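Local coordinates for protein Cg9734-pa (Drosophila melanogaster, PDB 2BK9) that binds heme through two axial histidines as a hexacoordinate insect hemoglobin and, as a member of the globin family, probably carries oxygen, at residues Thr29-Arg34 and Lys103-Gln108. The protein carries 1 engineered substitution. Numbering follows the deposited sequence.
With HEM (protoporphyrin IX containing Fe), chain B.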
loop_
_atom_site.group_PDB
_atom_site.type_symbol
_atom_site.label_atom_id
_atom_site.label_comp_id
_atom_site.label_asym_id
_atom_site.label_seq_id
_atom_site.Cartn_x
_atom_site.Cartn_y
_atom_site.Cartn_z
ATOM N N THR A 29 2.104 10.489 -4.641
ATOM C CA THR A 29 1.668 11.835 -4.981
ATOM C C THR A 29 0.166 12.017 -4.734
ATOM O O THR A 29 -0.236 13.066 -4.243
ATOM C CB THR A 29 2.015 12.288 -6.396
ATOM O OG1 THR A 29 1.397 11.428 -7.352
ATOM C CG2 THR A 29 3.508 12.379 -6.623
ATOM N N GLN A 30 -0.649 11.010 -5.052
ATOM C CA GLN A 30 -2.080 11.154 -4.849
ATOM C C GLN A 30 -2.403 11.243 -3.356
ATOM O O GLN A 30 -3.254 12.015 -2.936
ATOM C CB GLN A 30 -2.860 10.003 -5.533
ATOM C CG GLN A 30 -4.369 10.109 -5.286
ATOM C CD GLN A 30 -5.294 9.039 -5.848
ATOM O OE1 GLN A 30 -6.502 9.052 -5.539
ATOM N NE2 GLN A 30 -4.814 8.151 -6.700
ATOM N N PHE A 31 -1.725 10.414 -2.578
ATOM C CA PHE A 31 -1.878 10.453 -1.131
ATOM C C PHE A 31 -1.627 11.870 -0.598
ATOM O O PHE A 31 -2.423 12.400 0.159
ATOM C CB PHE A 31 -0.927 9.434 -0.565
ATOM C CG PHE A 31 -0.903 9.299 0.930
ATOM C CD1 PHE A 31 -2.040 8.979 1.671
ATOM C CD2 PHE A 31 0.293 9.396 1.594
ATOM C CE1 PHE A 31 -1.972 8.768 3.023
ATOM C CE2 PHE A 31 0.365 9.157 2.951
ATOM C CZ PHE A 31 -0.783 8.847 3.660
ATOM N N PHE A 32 -0.511 12.450 -1.001
ATOM C CA PHE A 32 -0.162 13.769 -0.480
ATOM C C PHE A 32 -1.002 14.895 -1.086
ATOM O O PHE A 32 -1.230 15.900 -0.433
ATOM C CB PHE A 32 1.316 14.067 -0.669
ATOM C CG PHE A 32 2.224 13.148 0.057
ATOM C CD1 PHE A 32 2.052 12.870 1.411
ATOM C CD2 PHE A 32 3.302 12.559 -0.594
ATOM C CE1 PHE A 32 2.919 12.025 2.038
ATOM C CE2 PHE A 32 4.173 11.728 0.067
ATOM C CZ PHE A 32 4.000 11.493 1.375
ATOM N N ASN A 33 -1.438 14.727 -2.329
ATOM C CA ASN A 33 -2.306 15.731 -2.940
ATOM C C ASN A 33 -3.640 15.808 -2.254
ATOM O O ASN A 33 -4.143 16.893 -1.948
ATOM C CB ASN A 33 -2.473 15.357 -4.427
ATOM C CG ASN A 33 -3.122 16.404 -5.229
ATOM O OD1 ASN A 33 -2.989 17.590 -4.953
ATOM N ND2 ASN A 33 -3.845 15.971 -6.246
ATOM N N ARG A 34 -4.254 14.644 -2.019
ATOM C CA ARG A 34 -5.572 14.592 -1.341
ATOM C C ARG A 34 -5.455 14.860 0.156
ATOM O O ARG A 34 -6.343 15.455 0.723
ATOM C CB ARG A 34 -6.206 13.220 -1.564
ATOM C CG ARG A 34 -6.644 12.930 -2.969
ATOM C CD ARG A 34 -7.488 11.665 -3.000
ATOM N NE ARG A 34 -7.875 11.239 -4.313
ATOM C CZ ARG A 34 -8.776 11.860 -5.074
ATOM N NH1 ARG A 34 -9.520 12.835 -4.612
ATOM N NH2 ARG A 34 -8.989 11.399 -6.312
ATOM N N LYS A 103 -4.916 5.264 11.943
ATOM C CA LYS A 103 -5.762 4.462 11.099
ATOM C C LYS A 103 -6.406 5.292 9.975
ATOM O O LYS A 103 -6.537 4.800 8.868
ATOM C CB LYS A 103 -6.818 3.717 11.926
ATOM C CG LYS A 103 -6.132 2.641 12.778
ATOM C CD LYS A 103 -7.087 1.763 13.550
ATOM C CE LYS A 103 -6.303 0.677 14.280
ATOM N NZ LYS A 103 -7.074 -0.283 15.065
ATOM N N GLU A 104 -6.763 6.550 10.264
ATOM C CA GLU A 104 -7.236 7.416 9.220
ATOM C C GLU A 104 -6.206 7.590 8.102
ATOM O O GLU A 104 -6.573 7.511 6.932
ATOM C CB GLU A 104 -7.632 8.788 9.805
ATOM C CG GLU A 104 -8.192 9.693 8.723
ATOM C CD GLU A 104 -8.397 11.117 9.103
ATOM O OE1 GLU A 104 -9.224 11.793 8.448
ATOM O OE2 GLU A 104 -7.754 11.562 10.069
ATOM N N SER A 105 -4.948 7.813 8.472
ATOM C CA SER A 105 -3.906 7.940 7.475
ATOM C C SER A 105 -3.768 6.678 6.632
ATOM O O SER A 105 -3.686 6.745 5.406
ATOM C CB SER A 105 -2.598 8.255 8.184
ATOM O OG SER A 105 -1.527 8.386 7.316
ATOM N N TYR A 106 -3.720 5.502 7.249
ATOM C CA TYR A 106 -3.728 4.270 6.505
ATOM C C TYR A 106 -4.949 4.174 5.580
ATOM O O TYR A 106 -4.822 3.766 4.422
ATOM C CB TYR A 106 -3.681 3.050 7.396
ATOM C CG TYR A 106 -2.306 2.703 7.919
ATOM C CD1 TYR A 106 -1.323 2.196 7.088
ATOM C CD2 TYR A 106 -2.021 2.841 9.269
ATOM C CE1 TYR A 106 -0.094 1.820 7.548
ATOM C CE2 TYR A 106 -0.783 2.452 9.754
ATOM C CZ TYR A 106 0.169 1.919 8.903
ATOM O OH TYR A 106 1.377 1.501 9.365
ATOM N N ASN A 107 -6.127 4.517 6.069
ATOM C CA ASN A 107 -7.341 4.432 5.256
ATOM C C ASN A 107 -7.307 5.431 4.101
ATOM O O ASN A 107 -7.793 5.125 3.009
ATOM C CB ASN A 107 -8.575 4.576 6.123
ATOM C CG ASN A 107 -8.871 3.329 6.899
ATOM O OD1 ASN A 107 -8.595 2.212 6.448
ATOM N ND2 ASN A 107 -9.429 3.500 8.110
ATOM N N GLN A 108 -6.695 6.595 4.304
ATOM C CA GLN A 108 -6.443 7.538 3.234
ATOM C C GLN A 108 -5.595 6.878 2.131
ATOM O O GLN A 108 -5.913 6.946 0.942
ATOM C CB GLN A 108 -5.744 8.796 3.794
ATOM C CG GLN A 108 -6.663 9.691 4.574
ATOM C CD GLN A 108 -5.921 10.769 5.342
ATOM O OE1 GLN A 108 -4.710 10.697 5.529
ATOM N NE2 GLN A 108 -6.646 11.775 5.793
HETATM C CHA HEM B . 8.735 4.343 6.519
HETATM C CHB HEM B . 6.296 0.920 4.181
HETATM C CHC HEM B . 2.349 3.541 4.680
HETATM C CHD HEM B . 4.842 7.131 6.587
HETATM C C1A HEM B . 8.388 3.168 5.907
HETATM C C2A HEM B . 9.256 1.995 5.781
HETATM C C3A HEM B . 8.581 1.012 5.143
HETATM C C4A HEM B . 7.300 1.577 4.828
HETATM C CMA HEM B . 8.992 -0.420 4.750
HETATM C CAA HEM B . 10.688 1.942 6.325
HETATM C CBA HEM B . 10.685 1.734 7.839
HETATM C CGA HEM B . 12.119 1.827 8.290
HETATM O O1A HEM B . 12.653 2.968 8.431
HETATM O O2A HEM B . 12.728 0.769 8.519
HETATM C C1B HEM B . 4.998 1.356 4.055
HETATM C C2B HEM B . 3.930 0.555 3.527
HETATM C C3B HEM B . 2.815 1.297 3.671
HETATM C C4B HEM B . 3.163 2.518 4.332
HETATM C CMB HEM B . 4.101 -0.815 2.934
HETATM C CAB HEM B . 1.417 0.926 3.361
HETATM C CBB HEM B . 1.028 0.142 2.373
HETATM C C1C HEM B . 2.652 4.740 5.244
HETATM C C2C HEM B . 1.722 5.810 5.587
HETATM C C3C HEM B . 2.421 6.841 6.061
HETATM C C4C HEM B . 3.802 6.434 6.072
HETATM C CMC HEM B . 0.207 5.704 5.424
HETATM C CAC HEM B . 1.828 8.153 6.502
HETATM C CBC HEM B . 2.404 9.337 6.489
HETATM C C1D HEM B . 6.125 6.717 6.725
HETATM C C2D HEM B . 7.142 7.440 7.363
HETATM C C3D HEM B . 8.310 6.629 7.338
HETATM C C4D HEM B . 7.900 5.413 6.687
HETATM C CMD HEM B . 7.030 8.849 7.916
HETATM C CAD HEM B . 9.652 6.998 7.912
HETATM C CBD HEM B . 10.455 7.830 6.962
HETATM C CGD HEM B . 11.788 8.243 7.502
HETATM O O1D HEM B . 12.474 9.072 6.858
HETATM O O2D HEM B . 12.185 7.743 8.587
HETATM N NA HEM B . 7.191 2.871 5.345
HETATM N NB HEM B . 4.515 2.573 4.549
HETATM N NC HEM B . 3.923 5.150 5.558
HETATM N ND HEM B . 6.594 5.482 6.332
HETATM FE FE HEM B . 5.585 4.030 5.423
#
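Phe31 of helix 20-34 carries the contact of residues 29-34 with residues 103-108, sliding the rim of its ring between Ser105, Gln108 and the heme. Its CG stands anti to the backbone N (chi1 180°), and this extends the phenyl group away from its own helix, its outer carbons leading. CE1 does most of the touching: it lies 3.6 Å from the backbone O of Ser105 and 3.9 Å from CB of Gln108, both near the ring plane. An aromatic rim suits such neighbours, since its slightly positive C-H edge can face a carbonyl oxygen while the same edge packs against the Gln108 methylene. Gln108 serves twice, its aliphatic CB meeting Phe31 while the chain, extended beyond CG, carries OE1 to Asn38.

Van der Waals contacts with the heme continue the same edge. Phe31 CZ reaches the methyl carbon CMC of the heme at 3.7 Å, and CE2 lies 4.0 Å from CAC of the adjoining vinyl group. Ser105 is small enough for its OG to lie in the plane of the Phe31 ring, at its edge, 3.5 Å from heme CAC and 3.8 Å from Phe31 CZ.

Asn38, in a loop, pairs its OD1 with Ser105 OG and its ND2 with Gln108 OE1, so one amide clasps two residues a turn apart on helix 103-120. Arg34 NE donates to Gln30 OE1 at 2.9 Å, nearly straight (172°) and on a carbonyl lone pair; Gln30 NE2 bonds Asp115 of helix 103-120, so both ends of its amide are used.

Phe31 and Ser105 both belong to the heme pocket of this globin fold, Phe31 near the axial ligand His61. Here the segments meet by dispersion round an aromatic edge, with the heme as third partner, while hydrogen bonds to Asn38 and Asp115 hold the polar groups.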